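Local structure of DegV family protein (Streptococcus agalactiae, 3LUP) at residues Q50-L55 against H236-D241; Q240-Q245 against G275-G280. The protein binds a long-chain fatty acid such as elaidic acid and may take part in lipid transport or fatty acid metabolism. All blocks are in the same frame, centred on the assembly; numbering follows the deposited sequence.

Contact 1 of 2, residues Q50-L55 against H236-D241; sequences QYYDKL and HSRAQD
The loop that joins strand 230-236 to helix 240-252 meets helix 48-57 here; Y52 is the residue of 50-55 that makes the contact, with R238 and S237 opposite. The Y52 ring is packed on both faces. R238 CG lies over one face, 3.9 Å from the Y52 ring centroid and 22° off the normal, a CH-pi contact, while Y51 CD2 covers the opposite face. Beyond CG the arginine runs along the ring counter to the direction of the tyrosine, and R238 CZ comes 3.3 Å from Y52 CD2. Ring and guanidinium planes are tilted by 35°, so the overlap is oblique. The bend at chi2 (-114°) lets the chain follow the ring from its hydroxyl end to its CB end; R238 NH2 also forms a salt bridge with D49 OD1, in the same helix 48-57. At the ring edge, S237 CB sits 3.2 Å from Y52 OH; the serine's OG is instead hydrogen-bonded to G273 O and A276 N. The loop is also held internally, since A239 N donates to H236 ND1 (2.9 Å) with A239 at the N-cap of the following helix. The arrangement is a beta-to-alpha connection at the end of an inner strand of the mixed sheet, packed against a helix from much earlier in the chain.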
loop_
_atom_site.group_PDB
_atom_site.type_symbol
_atom_site.label_atom_id
_atom_site.label_comp_id
_atom_site.label_asym_id
_atom_site.label_seq_id
_atom_site.Cartn_x
_atom_site.Cartn_y
_atom_site.Cartn_z
ATOM N N GLN A 50 -16.692 12.487 3.891
ATOM C CA GLN A 50 -17.203 12.320 5.252
ATOM C C GLN A 50 -16.051 11.983 6.182
ATOM O O GLN A 50 -16.037 12.432 7.338
ATOM C CB GLN A 50 -18.248 11.204 5.333
ATOM C CG GLN A 50 -19.690 11.606 5.018
ATOM C CD GLN A 50 -20.664 10.428 5.163
ATOM O OE1 GLN A 50 -20.252 9.298 5.416
ATOM N NE2 GLN A 50 -21.951 10.695 5.002
ATOM N N TYR A 51 -15.096 11.199 5.660
ATOM C CA TYR A 51 -13.942 10.754 6.422
ATOM C C TYR A 51 -13.134 11.906 6.961
ATOM O O TYR A 51 -12.832 11.948 8.154
ATOM C CB TYR A 51 -13.000 9.886 5.593
ATOM C CG TYR A 51 -11.716 9.634 6.352
ATOM C CD1 TYR A 51 -11.650 8.647 7.330
ATOM C CD2 TYR A 51 -10.592 10.427 6.144
ATOM C CE1 TYR A 51 -10.498 8.426 8.056
ATOM C CE2 TYR A 51 -9.430 10.216 6.859
ATOM C CZ TYR A 51 -9.386 9.207 7.811
ATOM O OH TYR A 51 -8.228 8.997 8.530
ATOM N N TYR A 52 -12.756 12.819 6.068
ATOM C CA TYR A 52 -11.947 13.978 6.446
ATOM C C TYR A 52 -12.690 14.948 7.355
ATOM O O TYR A 52 -12.094 15.553 8.247
ATOM C CB TYR A 52 -11.416 14.691 5.204
ATOM C CG TYR A 52 -10.214 14.010 4.605
ATOM C CD1 TYR A 52 -8.955 14.107 5.215
ATOM C CD2 TYR A 52 -10.323 13.278 3.429
ATOM C CE1 TYR A 52 -7.829 13.473 4.669
ATOM C CE2 TYR A 52 -9.210 12.649 2.863
ATOM C CZ TYR A 52 -7.965 12.741 3.492
ATOM O OH TYR A 52 -6.871 12.114 2.935
ATOM N N ASP A 53 -13.993 15.080 7.125
ATOM C CA ASP A 53 -14.863 15.831 8.022
ATOM C C ASP A 53 -14.876 15.220 9.414
ATOM O O ASP A 53 -14.766 15.945 10.409
ATOM C CB ASP A 53 -16.281 15.883 7.476
ATOM C CG ASP A 53 -16.456 16.951 6.433
ATOM O OD1 ASP A 53 -15.693 17.949 6.449
ATOM O OD2 ASP A 53 -17.366 16.787 5.598
ATOM N N LYS A 54 -15.004 13.893 9.476
ATOM C CA LYS A 54 -14.963 13.179 10.752
ATOM C C LYS A 54 -13.575 13.237 11.394
ATOM O O LYS A 54 -13.453 13.313 12.619
ATOM C CB LYS A 54 -15.451 11.728 10.615
ATOM C CG LYS A 54 -16.973 11.580 10.612
ATOM C CD LYS A 54 -17.455 10.158 10.888
ATOM C CE LYS A 54 -18.871 10.214 11.490
ATOM N NZ LYS A 54 -19.589 8.912 11.474
ATOM N N LEU A 55 -12.535 13.224 10.567
ATOM C CA LEU A 55 -11.170 13.399 11.063
ATOM C C LEU A 55 -10.969 14.748 11.797
ATOM O O LEU A 55 -10.583 14.771 12.973
ATOM C CB LEU A 55 -10.167 13.221 9.923
ATOM C CG LEU A 55 -8.694 13.150 10.316
ATOM C CD1 LEU A 55 -8.488 12.068 11.362
ATOM C CD2 LEU A 55 -7.812 12.902 9.091
ATOM N N HIS A 236 -0.966 11.078 -2.368
ATOM C CA HIS A 236 -1.144 12.094 -1.353
ATOM C C HIS A 236 -2.475 11.979 -0.632
ATOM O O HIS A 236 -3.455 11.464 -1.186
ATOM C CB HIS A 236 -1.018 13.483 -1.980
ATOM C CG HIS A 236 -2.127 13.816 -2.919
ATOM N ND1 HIS A 236 -3.224 14.556 -2.537
ATOM C CD2 HIS A 236 -2.331 13.477 -4.212
ATOM C CE1 HIS A 236 -4.047 14.676 -3.563
ATOM N NE2 HIS A 236 -3.526 14.034 -4.593
ATOM N N SER A 237 -2.510 12.466 0.604
ATOM C CA SER A 237 -3.765 12.580 1.342
ATOM C C SER A 237 -4.175 14.055 1.414
ATOM O O SER A 237 -3.870 14.754 2.378
ATOM C CB SER A 237 -3.654 11.935 2.732
ATOM O OG SER A 237 -2.597 12.516 3.491
ATOM N N ARG A 238 -4.860 14.522 0.371
ATOM C CA ARG A 238 -5.265 15.937 0.245
ATOM C C ARG A 238 -4.058 16.889 0.324
ATOM O O ARG A 238 -4.037 17.829 1.118
ATOM C CB ARG A 238 -6.346 16.309 1.278
ATOM C CG ARG A 238 -7.638 15.499 1.175
ATOM C CD ARG A 238 -8.804 16.352 0.761
ATOM N NE ARG A 238 -10.049 15.580 0.701
ATOM C CZ ARG A 238 -11.119 15.795 1.469
ATOM N NH1 ARG A 238 -11.117 16.760 2.386
ATOM N NH2 ARG A 238 -12.196 15.030 1.321
ATOM N N ALA A 239 -3.050 16.603 -0.497
ATOM C CA ALA A 239 -1.827 17.404 -0.595
ATOM C C ALA A 239 -1.519 17.608 -2.075
ATOM O O ALA A 239 -0.390 17.426 -2.531
ATOM C CB ALA A 239 -0.660 16.721 0.129
ATOM N N GLN A 240 -2.571 17.972 -2.808
ATOM C CA GLN A 240 -2.522 18.334 -4.224
ATOM C C GLN A 240 -1.261 19.093 -4.642
ATOM O O GLN A 240 -0.559 18.676 -5.565
ATOM C CB GLN A 240 -3.744 19.195 -4.552
ATOM C CG GLN A 240 -4.009 19.359 -6.036
ATOM C CD GLN A 240 -4.267 18.027 -6.706
ATOM O OE1 GLN A 240 -4.797 17.095 -6.085
ATOM N NE2 GLN A 240 -3.876 17.916 -7.972
ATOM N N ASP A 241 -1.001 20.208 -3.959
ATOM C CA ASP A 241 0.125 21.073 -4.266
ATOM C C ASP A 241 1.485 20.416 -4.039
ATOM O O ASP A 241 2.401 20.628 -4.836
ATOM C CB ASP A 241 0.020 22.372 -3.471
ATOM C CG ASP A 241 -0.953 23.355 -4.094
ATOM O OD1 ASP A 241 -1.362 23.134 -5.263
ATOM O OD2 ASP A 241 -1.308 24.359 -3.423
#

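Contact 2 of 2, residues Q240-Q245 against G275-G280; sequences QDKAEQ and GAVAFG. With ELA (Elaidic acid), chain B.
The flat group at this contact is the G275-A276 peptide, whose carbonyl oxygen K242 reaches after passing over V277. The one aromatic ring of the two segments, F279, has no contact with 240-245 and instead meets the ring of F161 on the neighbouring strand 159-163, the planes only about 10° apart. K242 gets to the peptide by folding: bends at chi2 (-149°) and chi3 (-44°) lay its aliphatic chain across V277, with K242 CE 3.8 Å from V277 CG1. K242 NZ lies 3.1 Å from G275 O, a weak hydrogen bond, and K242 CE is just as near that oxygen. The second valine branch faces the helix backbone: V277 CG2 is anti to the backbone N and lies 4.0 Å from A243 N and 4.2 Å from A243 CB. L214 of helix 210-224 and I234 of strand 230-236 also touch V277, placing it in the layer between the mixed sheet and its helices. Farther along the same strand the backbone borders the lipid pocket, where the elaidic acid's terminal carbon C18 is 3.4 Å from F279 O and 3.8 Å from G280 CA. The contact is mainly apolar, with the lysine's methylenes on V277 and the ammonium at a backbone carbonyl in the loop; the bond there is weak, so the packing is probably the larger part of the contact.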
loop_
_atom_site.group_PDB
_atom_site.type_symbol
_atom_site.label_atom_id
_atom_site.label_comp_id
_atom_site.label_asym_id
_atom_site.label_seq_id
_atom_site.Cartn_x
_atom_site.Cartn_y
_atom_site.Cartn_z
ATOM N N GLN A 240 -2.571 17.972 -2.808
ATOM C CA GLN A 240 -2.522 18.334 -4.224
ATOM C C GLN A 240 -1.261 19.093 -4.642
ATOM O O GLN A 240 -0.559 18.676 -5.565
ATOM C CB GLN A 240 -3.744 19.195 -4.552
ATOM C CG GLN A 240 -4.009 19.359 -6.036
ATOM C CD GLN A 240 -4.267 18.027 -6.706
ATOM O OE1 GLN A 240 -4.797 17.095 -6.085
ATOM N NE2 GLN A 240 -3.876 17.916 -7.972
ATOM N N ASP A 241 -1.001 20.208 -3.959
ATOM C CA ASP A 241 0.125 21.073 -4.266
ATOM C C ASP A 241 1.485 20.416 -4.039
ATOM O O ASP A 241 2.401 20.628 -4.836
ATOM C CB ASP A 241 0.020 22.372 -3.471
ATOM C CG ASP A 241 -0.953 23.355 -4.094
ATOM O OD1 ASP A 241 -1.362 23.134 -5.263
ATOM O OD2 ASP A 241 -1.308 24.359 -3.423
ATOM N N LYS A 242 1.611 19.629 -2.968
ATOM C CA LYS A 242 2.857 18.919 -2.677
ATOM C C LYS A 242 3.129 17.846 -3.746
ATOM O O LYS A 242 4.285 17.591 -4.106
ATOM C CB LYS A 242 2.885 18.309 -1.254
ATOM C CG LYS A 242 2.333 19.201 -0.090
ATOM C CD LYS A 242 3.005 18.982 1.305
ATOM C CE LYS A 242 3.209 17.495 1.656
ATOM N NZ LYS A 242 3.899 17.123 2.964
ATOM N N ALA A 243 2.062 17.241 -4.270
ATOM C CA ALA A 243 2.173 16.204 -5.306
ATOM C C ALA A 243 2.476 16.772 -6.702
ATOM O O ALA A 243 3.274 16.203 -7.441
ATOM C CB ALA A 243 0.916 15.325 -5.324
ATOM N N GLU A 244 1.831 17.884 -7.056
ATOM C CA GLU A 244 2.106 18.576 -8.322
ATOM C C GLU A 244 3.529 19.106 -8.338
ATOM O O GLU A 244 4.203 19.058 -9.356
ATOM C CB GLU A 244 1.146 19.736 -8.534
ATOM C CG GLU A 244 -0.280 19.324 -8.844
ATOM C CD GLU A 244 -1.184 20.527 -9.146
ATOM O OE1 GLU A 244 -0.785 21.688 -8.832
ATOM O OE2 GLU A 244 -2.300 20.310 -9.694
ATOM N N GLN A 245 3.969 19.615 -7.193
ATOM C CA GLN A 245 5.346 20.031 -6.994
ATOM C C GLN A 245 6.302 18.881 -7.283
ATOM O O GLN A 245 7.175 19.000 -8.140
ATOM C CB GLN A 245 5.535 20.543 -5.565
ATOM C CG GLN A 245 6.981 20.678 -5.112
ATOM C CD GLN A 245 7.750 21.751 -5.849
ATOM O OE1 GLN A 245 7.186 22.549 -6.590
ATOM N NE2 GLN A 245 9.053 21.777 -5.643
ATOM N N GLY A 275 -2.478 15.942 4.631
ATOM C CA GLY A 275 -1.311 16.671 4.159
ATOM C C GLY A 275 -0.093 15.812 3.820
ATOM O O GLY A 275 0.971 16.366 3.521
ATOM N N ALA A 276 -0.219 14.477 3.873
ATOM C CA ALA A 276 0.906 13.592 3.545
ATOM C C ALA A 276 1.152 13.500 2.035
ATOM O O ALA A 276 0.212 13.633 1.247
ATOM C CB ALA A 276 0.685 12.233 4.112
ATOM N N VAL A 277 2.419 13.300 1.647
ATOM C CA VAL A 277 2.810 13.022 0.248
ATOM C C VAL A 277 3.839 11.890 0.236
ATOM O O VAL A 277 4.670 11.776 1.147
ATOM C CB VAL A 277 3.340 14.296 -0.507
ATOM C CG1 VAL A 277 4.782 14.579 -0.162
ATOM C CG2 VAL A 277 3.204 14.147 -2.014
ATOM N N ALA A 278 3.759 11.039 -0.783
ATOM C CA ALA A 278 4.600 9.846 -0.875
ATOM C C ALA A 278 4.867 9.526 -2.323
ATOM O O ALA A 278 4.196 10.044 -3.214
ATOM C CB ALA A 278 3.921 8.670 -0.222
ATOM N N PHE A 279 5.848 8.671 -2.572
ATOM C CA PHE A 279 5.892 8.002 -3.859
ATOM C C PHE A 279 6.031 6.497 -3.652
ATOM O O PHE A 279 6.479 6.040 -2.594
ATOM C CB PHE A 279 6.981 8.570 -4.794
ATOM C CG PHE A 279 8.391 8.207 -4.402
ATOM C CD1 PHE A 279 9.197 9.130 -3.739
ATOM C CD2 PHE A 279 8.913 6.968 -4.712
ATOM C CE1 PHE A 279 10.505 8.817 -3.374
ATOM C CE2 PHE A 279 10.213 6.637 -4.357
ATOM C CZ PHE A 279 11.019 7.567 -3.682
ATOM N N GLY A 280 5.628 5.735 -4.665
ATOM C CA GLY A 280 5.895 4.308 -4.702
ATOM C C GLY A 280 6.312 3.940 -6.108
ATOM O O GLY A 280 5.725 4.453 -7.078
HETATM C CA ELA B . -4.092 -3.182 11.780
HETATM C C ELA B . -4.443 -3.172 13.271
HETATM O O ELA B . -4.604 -2.105 13.934
HETATM C C3 ELA B . -5.159 -2.554 10.887
HETATM C C4 ELA B . -4.902 -2.866 9.416
HETATM C C5 ELA B . -4.782 -1.596 8.549
HETATM C C6 ELA B . -3.356 -1.030 8.573
HETATM C C7 ELA B . -3.165 0.399 8.077
HETATM C C8 ELA B . -1.697 0.814 8.234
HETATM C C9 ELA B . -1.242 1.715 7.093
HETATM C C10 ELA B . 0.037 2.462 7.145
HETATM C C11 ELA B . 0.201 3.724 6.321
HETATM C C12 ELA B . 1.498 3.742 5.523
HETATM C C13 ELA B . 1.286 3.619 4.023
HETATM C C14 ELA B . 2.347 4.343 3.206
HETATM C C15 ELA B . 2.009 4.254 1.711
HETATM C C16 ELA B . 3.160 4.664 0.789
HETATM C C17 ELA B . 3.609 3.497 -0.083
HETATM C C18 ELA B . 3.996 3.934 -1.490
HETATM O OXT ELA B . -4.557 -4.267 13.869
#

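Contacts 1 and 2 have centres 12 Å apart and share Q240 and D241, the start of helix 240-252. Along the chain the order is 50-55, 236-241, 240-245 and 275-280, so contact 2 begins where contact 1 ends. They are also joined directly: S237 O to G275 N (2.9 Å) and S237 N to A276 O (3.0 Å) are probable hydrogen bonds, tying the turn to the loop just before strand 277-283, beside the antiparallel pair 230-236 and 277-283. The inner strand pair, the turn and helix 240-252 thus lie together; the turn meets helix 48-57, and strand 277-283 runs on to the methyl end of the bound fatty acid.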